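Local coordinates for protein glycerol-3-phosphate dehydrogenase [NAD(+)] (Dunaliella salina, PDB 6IUY) that probably interconverts dihydroxyacetone phosphate and sn-glycerol 3-phosphate with NAD, and carries a second, phosphatase-like domain that would allow direct formation of glycerol, at residues M408-A413 against L520-Y525; G414-E419 against P444-N449. All coordinates share one frame; numbering follows the deposited sequence.

Overall arrangement
The two contacts lie about 12 Å apart, centre to centre, in the dehydrogenase part of the chain. Both segments of interaction 2 fall between those of interaction 1 in sequence, and 408-413 runs straight into 414-419. Interaction 1 joins the loop after strand 404-408 of the mixed sheet to helix 514-526, bridging the nucleotide-binding and C-terminal parts of the enzyme. Interaction 2 involves 446-451, an outermost strand of the same sheet within this chain. They meet where Asn411 CA lies 3.4 Å from Ile416 CD1. The chain passing the nicotinamide is thus packed first on helix 514-526 and then, past Ala413, against the residues opening strand 446-451. Each contact also touches the second subunit.

Interaction 1 (M408-A413 against L520-Y525); sequences MGANIA and LIASSY. With NAD (nicotinamide-adenine-dinucleotide), chain C.
Ala410 and Ala522 mark the closest backbone approach, their CA atoms 5.9 Å apart, where the loop 408-413 passes the helix 520-525. The loop leaves a strand at Met408 and reaches the N-cap of the next helix at Ile412. With methyl groups at the crossing, the two backbones can come this near: Ala410 CB meets Ala522 CB at 3.9 Å, and Ala485 of the second subunit packs on Ala410 as well. Ile412 reaches back to the helix with its CG1 branch; chi1 (-55°) and chi2 (-41°) together bring CD1 to 4.4 Å from both Ala522 O and Ser523 OG. That hydroxyl is hydrogen-bonded to Asp519 O, one turn earlier, and Ser523 touches the bound dihydroxyacetone phosphate. The same loop meets the cofactor. Ala413 N donates to NAD O7N over 2.9 Å, with an N-H...O angle of 156°, while Asn411 O stands 3.3 Å from NAD C4N, the carbon that exchanges hydride in nicotinamide dehydrogenases. The interface buries only 138 Å² and rests on one close methyl pair and two looser approaches of Ile412 CD1 to oxygens, consistent with a seam that brings the nicotinamide-carboxamide site and the substrate-pocket helix together.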
ATOM      1  N   MET A 408      12.937  -8.878  -1.750  1.00 37.28           N
ATOM      2  CA  MET A 408      12.240  -8.574  -0.494  1.00 39.56           C
ATOM      3  C   MET A 408      10.787  -8.999  -0.585  1.00 38.55           C
ATOM      4  O   MET A 408      10.122  -8.708  -1.581  1.00 42.71           O
ATOM      5  CB  MET A 408      12.315  -7.087  -0.183  1.00 35.09           C
ATOM      6  CG  MET A 408      13.712  -6.544  -0.126  1.00 38.61           C
ATOM      7  SD  MET A 408      14.435  -6.809   1.493  1.00 41.82           S
ATOM      8  CE  MET A 408      16.123  -7.264   1.046  1.00 38.77           C
ATOM      9  N   GLY A 409      10.300  -9.716   0.419  1.00 39.55           N
ATOM     10  CA  GLY A 409       8.931 -10.196   0.390  1.00 38.55           C
ATOM     11  C   GLY A 409       8.527 -10.774   1.734  1.00 42.88           C
ATOM     12  O   GLY A 409       9.354 -10.880   2.647  1.00 44.17           O
ATOM     13  N   ALA A 410       7.253 -11.118   1.875  1.00 39.89           N
ATOM     14  CA  ALA A 410       6.775 -11.788   3.077  1.00 43.15           C
ATOM     15  C   ALA A 410       7.249 -13.234   3.025  1.00 40.65           C
ATOM     16  O   ALA A 410       6.581 -14.094   2.433  1.00 41.06           O
ATOM     17  CB  ALA A 410       5.255 -11.710   3.172  1.00 43.10           C
ATOM     18  N   ASN A 411       8.419 -13.501   3.606  1.00 49.97           N
ATOM     19  CA  ASN A 411       9.104 -14.761   3.335  1.00 40.67           C
ATOM     20  C   ASN A 411       9.622 -15.561   4.527  1.00 45.62           C
ATOM     21  O   ASN A 411      10.785 -15.985   4.487  1.00 49.23           O
ATOM     22  CB  ASN A 411      10.323 -14.525   2.429  1.00 39.81           C
ATOM     23  CG  ASN A 411       9.986 -13.875   1.099  1.00 43.55           C
ATOM     24  OD1 ASN A 411       8.968 -14.183   0.465  1.00 42.07           O
ATOM     25  ND2 ASN A 411      10.881 -12.995   0.645  1.00 40.75           N
ATOM     26  N   ILE A 412       8.821 -15.802   5.557  1.00 39.79           N
ATOM     27  CA  ILE A 412       9.264 -16.716   6.622  1.00 43.45           C
ATOM     28  C   ILE A 412       9.833 -18.032   6.036  1.00 39.55           C
ATOM     29  O   ILE A 412       9.120 -18.771   5.383  1.00 38.51           O
ATOM     30  CB  ILE A 412       8.112 -17.063   7.587  1.00 41.97           C
ATOM     31  CG1 ILE A 412       7.465 -15.793   8.159  1.00 38.29           C
ATOM     32  CG2 ILE A 412       8.597 -18.041   8.676  1.00 34.73           C
ATOM     33  CD1 ILE A 412       8.437 -14.731   8.536  1.00 41.99           C
ATOM     34  N   ALA A 413      11.108 -18.321   6.283  1.00 37.84           N
ATOM     35  CA  ALA A 413      11.842 -19.362   5.544  1.00 33.06           C
ATOM     36  C   ALA A 413      11.256 -20.755   5.622  1.00 38.86           C
ATOM     37  O   ALA A 413      11.079 -21.423   4.587  1.00 39.66           O
ATOM     38  CB  ALA A 413      13.281 -19.411   6.023  1.00 38.37           C
ATOM     39  N   LEU A 520       5.479  -6.881   6.483  1.00 38.75           N
ATOM     40  CA  LEU A 520       5.278  -6.324   7.818  1.00 39.52           C
ATOM     41  C   LEU A 520       4.285  -7.168   8.629  1.00 37.28           C
ATOM     42  O   LEU A 520       4.439  -7.367   9.849  1.00 38.01           O
ATOM     43  CB  LEU A 520       4.798  -4.876   7.697  1.00 36.53           C
ATOM     44  CG  LEU A 520       4.320  -4.160   8.950  1.00 36.80           C
ATOM     45  CD1 LEU A 520       5.485  -3.864   9.870  1.00 41.18           C
ATOM     46  CD2 LEU A 520       3.603  -2.889   8.571  1.00 39.43           C
ATOM     47  N   ILE A 521       3.291  -7.698   7.928  1.00 35.10           N
ATOM     48  CA  ILE A 521       2.216  -8.477   8.532  1.00 38.79           C
ATOM     49  C   ILE A 521       2.700  -9.873   8.930  1.00 39.45           C
ATOM     50  O   ILE A 521       2.591 -10.274  10.098  1.00 35.35           O
ATOM     51  CB  ILE A 521       1.023  -8.592   7.560  1.00 33.14           C
ATOM     52  CG1 ILE A 521       0.354  -7.224   7.391  1.00 37.01           C
ATOM     53  CG2 ILE A 521       0.005  -9.627   8.048  1.00 32.94           C
ATOM     54  CD1 ILE A 521      -0.855  -7.232   6.425  1.00 39.02           C
ATOM     55  N   ALA A 522       3.238 -10.604   7.954  1.00 37.47           N
ATOM     56  CA  ALA A 522       3.800 -11.935   8.201  1.00 39.16           C
ATOM     57  C   ALA A 522       4.814 -11.896   9.316  1.00 35.48           C
ATOM     58  O   ALA A 522       4.823 -12.772  10.176  1.00 43.31           O
ATOM     59  CB  ALA A 522       4.435 -12.509   6.925  1.00 33.01           C
ATOM     60  N   SER A 523       5.669 -10.882   9.324  1.00 38.03           N
ATOM     61  CA  SER A 523       6.704 -10.804  10.357  1.00 38.74           C
ATOM     62  C   SER A 523       6.172 -10.370  11.706  1.00 38.74           C
ATOM     63  O   SER A 523       6.758 -10.699  12.755  1.00 38.92           O
ATOM     64  CB  SER A 523       7.817  -9.860   9.911  1.00 39.92           C
ATOM     65  OG  SER A 523       8.277 -10.287   8.641  1.00 39.32           O
ATOM     66  N   SER A 524       5.071  -9.620  11.689  1.00 40.20           N
ATOM     67  CA  SER A 524       4.444  -9.153  12.923  1.00 33.02           C
ATOM     68  C   SER A 524       3.574 -10.245  13.510  1.00 33.39           C
ATOM     69  O   SER A 524       3.321 -10.258  14.701  1.00 36.09           O
ATOM     70  CB  SER A 524       3.629  -7.878  12.669  1.00 39.93           C
ATOM     71  OG  SER A 524       4.500  -6.833  12.272  1.00 35.18           O
ATOM     72  N   TYR A 525       3.145 -11.195  12.681  1.00 38.28           N
ATOM     73  CA  TYR A 525       2.338 -12.280  13.208  1.00 39.60           C
ATOM     74  C   TYR A 525       3.074 -13.632  13.245  1.00 41.99           C
ATOM     75  O   TYR A 525       2.677 -14.518  13.988  1.00 43.69           O
ATOM     76  CB  TYR A 525       1.018 -12.404  12.413  1.00 37.06           C
ATOM     77  CG  TYR A 525       0.013 -11.314  12.778  1.00 43.98           C
ATOM     78  CD1 TYR A 525       0.122 -10.029  12.248  1.00 41.07           C
ATOM     79  CD2 TYR A 525      -1.021 -11.562  13.687  1.00 45.71           C
ATOM     80  CE1 TYR A 525      -0.791  -9.026  12.595  1.00 44.14           C
ATOM     81  CE2 TYR A 525      -1.925 -10.571  14.034  1.00 42.80           C
ATOM     82  CZ  TYR A 525      -1.808  -9.316  13.483  1.00 40.53           C
ATOM     83  OH  TYR A 525      -2.706  -8.342  13.838  1.00 54.46           O
TER
HETATM   84  PA  NAD C 701      20.040 -17.051  10.354  1.00 34.79           P
HETATM   85  O1A NAD C 701      19.516 -18.420  10.209  1.00 30.91           O
HETATM   86  O2A NAD C 701      19.132 -16.110  11.133  1.00 37.43           O
HETATM   87  O5B NAD C 701      21.471 -17.062  11.132  1.00 35.89           O
HETATM   88  C5B NAD C 701      22.293 -18.239  11.116  1.00 35.64           C
HETATM   89  C4B NAD C 701      23.609 -17.949  10.350  1.00 35.69           C
HETATM   90  O4B NAD C 701      24.332 -17.095  11.021  1.00 40.83           O
HETATM   91  C3B NAD C 701      24.459 -19.222  10.300  1.00 39.02           C
HETATM   92  O3B NAD C 701      24.436 -19.820   9.088  1.00 39.80           O
HETATM   93  C2B NAD C 701      25.885 -18.739  10.626  1.00 36.02           C
HETATM   94  O2B NAD C 701      26.829 -19.347   9.638  1.00 44.05           O
HETATM   95  C1B NAD C 701      25.810 -17.456  10.522  1.00 35.72           C
HETATM   96  N9A NAD C 701      26.779 -16.863  11.343  1.00 36.63           N
HETATM   97  C8A NAD C 701      26.929 -16.960  12.684  1.00 36.67           C
HETATM   98  N7A NAD C 701      28.005 -16.215  13.024  1.00 36.88           N
HETATM   99  C5A NAD C 701      28.537 -15.675  11.896  1.00 39.71           C
HETATM  100  C6A NAD C 701      29.633 -14.863  11.669  1.00 38.14           C
HETATM  101  N6A NAD C 701      30.540 -14.368  12.647  1.00 43.24           N
HETATM  102  N1A NAD C 701      29.921 -14.456  10.426  1.00 41.02           N
HETATM  103  C2A NAD C 701      29.134 -14.860   9.388  1.00 41.90           C
HETATM  104  N3A NAD C 701      28.068 -15.664   9.603  1.00 35.87           N
HETATM  105  C4A NAD C 701      27.774 -16.067  10.859  1.00 37.95           C
HETATM  106  O3  NAD C 701      20.278 -16.464   8.878  1.00 36.60           O
HETATM  107  PN  NAD C 701      19.189 -16.289   7.715  1.00 35.86           P
HETATM  108  O1N NAD C 701      17.868 -16.931   8.102  1.00 37.32           O
HETATM  109  O2N NAD C 701      19.681 -16.897   6.422  1.00 32.00           O
HETATM  110  O5D NAD C 701      18.919 -14.741   7.571  1.00 36.21           O
HETATM  111  C5D NAD C 701      19.900 -13.870   7.040  1.00 39.20           C
HETATM  112  C4D NAD C 701      19.162 -12.661   6.446  1.00 37.00           C
HETATM  113  O4D NAD C 701      18.056 -13.050   5.840  1.00 34.47           O
HETATM  114  C3D NAD C 701      18.727 -11.754   7.579  1.00 34.45           C
HETATM  115  O3D NAD C 701      19.048 -10.486   7.266  1.00 34.45           O
HETATM  116  C2D NAD C 701      17.184 -11.922   7.660  1.00 38.45           C
HETATM  117  O2D NAD C 701      16.630 -10.669   8.238  1.00 36.92           O
HETATM  118  C1D NAD C 701      16.837 -12.153   6.425  1.00 37.75           C
HETATM  119  N1N NAD C 701      15.609 -12.902   6.251  1.00 38.38           N
HETATM  120  C2N NAD C 701      15.299 -14.005   7.019  1.00 36.14           C
HETATM  121  C3N NAD C 701      14.105 -14.694   6.810  1.00 41.35           C
HETATM  122  C7N NAD C 701      13.784 -15.907   7.710  1.00 41.30           C
HETATM  123  O7N NAD C 701      12.655 -16.356   7.755  1.00 41.86           O
HETATM  124  N7N NAD C 701      14.852 -16.499   8.476  1.00 40.80           N
HETATM  125  C4N NAD C 701      13.217 -14.296   5.835  1.00 43.10           C
HETATM  126  C5N NAD C 701      13.535 -13.208   5.040  1.00 38.17           C
HETATM  127  C6N NAD C 701      14.736 -12.530   5.253  1.00 39.32           C

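Interaction 2 (G414-E419 against P444-N449); sequences GDIAKE and PYFAIN
Tyr445 gives the largest share of any residue to this contact, just ahead of the strand that starts at Phe446. Tyr445 CA lies 5.8 Å from Glu419 CA, and Tyr445 CB rests 3.5 Å from Glu419 O. With CG between the backbone N and the carbonyl carbon (chi1 54°), the ring turns back under the Glu419 side chain. Glu419 CG sits over one ring face, 3.8 Å from the centroid and 16° off the normal, a CH-pi contact. Beyond CG the chain is extended, and the carboxylate lies nearly flat over the ring, 15° from its plane, with Glu419 CD 3.6 Å from Tyr445 CE2. The phenol oxygen bonds to Gln277 OE1, and a water donates a hydrogen bond to Tyr445 OH at 3.1 Å. The same water donates to Ile416 O at 3.0 Å, so it ties the ring to the backbone of Ile416. A leucine in place of Tyr445 would probably deprive Glu419 CG of its aromatic face and leave the bridging water and Gln277 without their hydroxyl partner.

Phe446 follows with CG anti to the backbone N, and Phe446 CE1 meets Ile416 CD1 at 4.0 Å. Ile416 thus spans both aromatics, Ile416 CG2 lying 4.4 Å from Tyr445 CE1.

On the opposing segment, Glu419 has a positive phi and closes the helix in a Schellman motif, Glu419 N donating to Ile416 O. That carbonyl therefore holds two donors, one backbone and one water. Aliphatic and aromatic groups make the body of the contact, while the carboxylate is paired through OE2 with Arg273 by a salt bridge and with Gln277 by a hydrogen bond. Arg273 and Gln277, both on helix 266-282, hold Glu419, and Gln277 also holds the Tyr445 hydroxyl just ahead of the strand.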
ATOM      1  N   GLY A 414      10.984 -21.216   6.841  1.00 36.98           N
ATOM      2  CA  GLY A 414      10.612 -22.604   7.073  1.00 31.62           C
ATOM      3  C   GLY A 414       9.478 -23.066   6.185  1.00 42.12           C
ATOM      4  O   GLY A 414       9.487 -24.188   5.674  1.00 41.47           O
ATOM      5  N   ASP A 415       8.499 -22.184   5.991  1.00 40.63           N
ATOM      6  CA  ASP A 415       7.325 -22.485   5.179  1.00 44.75           C
ATOM      7  C   ASP A 415       7.585 -22.522   3.665  1.00 37.69           C
ATOM      8  O   ASP A 415       7.033 -23.343   2.936  1.00 38.94           O
ATOM      9  CB  ASP A 415       6.248 -21.459   5.494  1.00 46.62           C
ATOM     10  CG  ASP A 415       5.786 -21.547   6.928  1.00 54.09           C
ATOM     11  OD1 ASP A 415       5.508 -22.682   7.387  1.00 58.42           O
ATOM     12  OD2 ASP A 415       5.728 -20.495   7.604  1.00 61.55           O
ATOM     13  N   ILE A 416       8.408 -21.608   3.194  1.00 35.36           N
ATOM     14  CA  ILE A 416       8.832 -21.618   1.798  1.00 39.69           C
ATOM     15  C   ILE A 416       9.711 -22.839   1.530  1.00 37.81           C
ATOM     16  O   ILE A 416       9.648 -23.436   0.461  1.00 38.21           O
ATOM     17  CB  ILE A 416       9.565 -20.326   1.469  1.00 36.99           C
ATOM     18  CG1 ILE A 416       8.598 -19.153   1.653  1.00 33.12           C
ATOM     19  CG2 ILE A 416      10.152 -20.363   0.075  1.00 36.17           C
ATOM     20  CD1 ILE A 416       9.289 -17.785   1.751  1.00 39.84           C
ATOM     21  N   ALA A 417      10.506 -23.240   2.515  1.00 36.48           N
ATOM     22  CA  ALA A 417      11.334 -24.443   2.374  1.00 40.36           C
ATOM     23  C   ALA A 417      10.457 -25.682   2.202  1.00 41.62           C
ATOM     24  O   ALA A 417      10.900 -26.709   1.690  1.00 41.64           O
ATOM     25  CB  ALA A 417      12.253 -24.609   3.584  1.00 40.54           C
ATOM     26  N   LYS A 418       9.203 -25.580   2.628  1.00 40.85           N
ATOM     27  CA  LYS A 418       8.271 -26.688   2.497  1.00 43.29           C
ATOM     28  C   LYS A 418       7.390 -26.475   1.275  1.00 44.84           C
ATOM     29  O   LYS A 418       6.460 -27.239   1.022  1.00 47.40           O
ATOM     30  CB  LYS A 418       7.438 -26.836   3.768  1.00 48.06           C
ATOM     31  CG  LYS A 418       8.227 -27.508   4.895  1.00 50.21           C
ATOM     32  CD  LYS A 418       7.876 -26.967   6.252  1.00 53.25           C
ATOM     33  CE  LYS A 418       6.439 -27.289   6.595  1.00 60.27           C
ATOM     34  NZ  LYS A 418       6.021 -26.723   7.910  1.00 63.43           N
ATOM     35  N   GLU A 419       7.698 -25.422   0.526  1.00 44.70           N
ATOM     36  CA  GLU A 419       7.019 -25.124  -0.728  1.00 41.77           C
ATOM     37  C   GLU A 419       5.559 -24.694  -0.561  1.00 44.55           C
ATOM     38  O   GLU A 419       4.736 -24.895  -1.461  1.00 47.07           O
ATOM     39  CB  GLU A 419       7.104 -26.344  -1.661  1.00 47.65           C
ATOM     40  CG  GLU A 419       8.551 -26.785  -1.946  1.00 45.26           C
ATOM     41  CD  GLU A 419       8.678 -27.768  -3.108  1.00 47.51           C
ATOM     42  OE1 GLU A 419       7.639 -28.259  -3.607  1.00 49.25           O
ATOM     43  OE2 GLU A 419       9.828 -28.036  -3.531  1.00 42.54           O
ATOM     44  N   PRO A 444       7.308 -22.528  -8.950  1.00 39.52           N
ATOM     45  CA  PRO A 444       5.839 -22.556  -9.022  1.00 46.07           C
ATOM     46  C   PRO A 444       5.173 -22.191  -7.699  1.00 48.85           C
ATOM     47  O   PRO A 444       3.999 -21.834  -7.708  1.00 49.87           O
ATOM     48  CB  PRO A 444       5.531 -24.003  -9.399  1.00 44.08           C
ATOM     49  CG  PRO A 444       6.778 -24.495 -10.054  1.00 50.33           C
ATOM     50  CD  PRO A 444       7.903 -23.812  -9.336  1.00 43.96           C
ATOM     51  N   TYR A 445       5.910 -22.252  -6.589  1.00 45.86           N
ATOM     52  CA  TYR A 445       5.365 -21.907  -5.274  1.00 41.67           C
ATOM     53  C   TYR A 445       5.957 -20.593  -4.760  1.00 40.15           C
ATOM     54  O   TYR A 445       5.709 -20.168  -3.634  1.00 42.30           O
ATOM     55  CB  TYR A 445       5.647 -23.039  -4.272  1.00 46.80           C
ATOM     56  CG  TYR A 445       7.107 -23.405  -4.220  1.00 38.42           C
ATOM     57  CD1 TYR A 445       7.988 -22.717  -3.394  1.00 39.41           C
ATOM     58  CD2 TYR A 445       7.614 -24.414  -5.023  1.00 43.53           C
ATOM     59  CE1 TYR A 445       9.343 -23.044  -3.354  1.00 40.96           C
ATOM     60  CE2 TYR A 445       8.962 -24.742  -5.004  1.00 40.38           C
ATOM     61  CZ  TYR A 445       9.824 -24.054  -4.169  1.00 40.81           C
ATOM     62  OH  TYR A 445      11.169 -24.384  -4.148  1.00 37.62           O
ATOM     63  N   PHE A 446       6.755 -19.947  -5.588  1.00 44.02           N
ATOM     64  CA  PHE A 446       7.409 -18.715  -5.177  1.00 43.79           C
ATOM     65  C   PHE A 446       7.328 -17.717  -6.340  1.00 44.60           C
ATOM     66  O   PHE A 446       8.194 -17.707  -7.221  1.00 37.59           O
ATOM     67  CB  PHE A 446       8.868 -18.999  -4.744  1.00 40.97           C
ATOM     68  CG  PHE A 446       9.512 -17.862  -3.987  1.00 37.69           C
ATOM     69  CD1 PHE A 446       9.022 -17.476  -2.747  1.00 41.00           C
ATOM     70  CD2 PHE A 446      10.602 -17.179  -4.515  1.00 35.77           C
ATOM     71  CE1 PHE A 446       9.593 -16.438  -2.029  1.00 38.04           C
ATOM     72  CE2 PHE A 446      11.194 -16.125  -3.810  1.00 37.07           C
ATOM     73  CZ  PHE A 446      10.674 -15.750  -2.558  1.00 41.47           C
ATOM     74  N   ALA A 447       6.253 -16.918  -6.351  1.00 44.84           N
ATOM     75  CA  ALA A 447       5.976 -15.967  -7.432  1.00 43.05           C
ATOM     76  C   ALA A 447       6.766 -14.686  -7.275  1.00 42.84           C
ATOM     77  O   ALA A 447       6.834 -14.091  -6.185  1.00 42.84           O
ATOM     78  CB  ALA A 447       4.486 -15.646  -7.507  1.00 37.13           C
ATOM     79  N   ILE A 448       7.350 -14.247  -8.384  1.00 44.81           N
ATOM     80  CA  ILE A 448       8.201 -13.066  -8.367  1.00 41.95           C
ATOM     81  C   ILE A 448       7.564 -11.906  -9.123  1.00 44.19           C
ATOM     82  O   ILE A 448       6.983 -12.089 -10.193  1.00 47.66           O
ATOM     83  CB  ILE A 448       9.577 -13.373  -8.966  1.00 41.60           C
ATOM     84  CG1 ILE A 448      10.349 -14.320  -8.041  1.00 44.69           C
ATOM     85  CG2 ILE A 448      10.354 -12.096  -9.204  1.00 37.53           C
ATOM     86  CD1 ILE A 448      10.929 -13.645  -6.828  1.00 43.26           C
ATOM     87  N   ASN A 449       7.691 -10.718  -8.545  1.00 39.70           N
ATOM     88  CA  ASN A 449       7.210  -9.482  -9.130  1.00 46.08           C
ATOM     89  C   ASN A 449       8.382  -8.516  -9.308  1.00 44.61           C
ATOM     90  O   ASN A 449       9.057  -8.180  -8.326  1.00 40.30           O
ATOM     91  CB  ASN A 449       6.118  -8.890  -8.218  1.00 51.33           C
ATOM     92  CG  ASN A 449       5.594  -7.557  -8.700  1.00 56.76           C
ATOM     93  OD1 ASN A 449       5.632  -7.246  -9.892  1.00 59.88           O
ATOM     94  ND2 ASN A 449       5.085  -6.756  -7.763  1.00 57.08           N
TER
HETATM   95  O   HOH W   1      11.912 -24.490  -1.168  1.00 41.41           O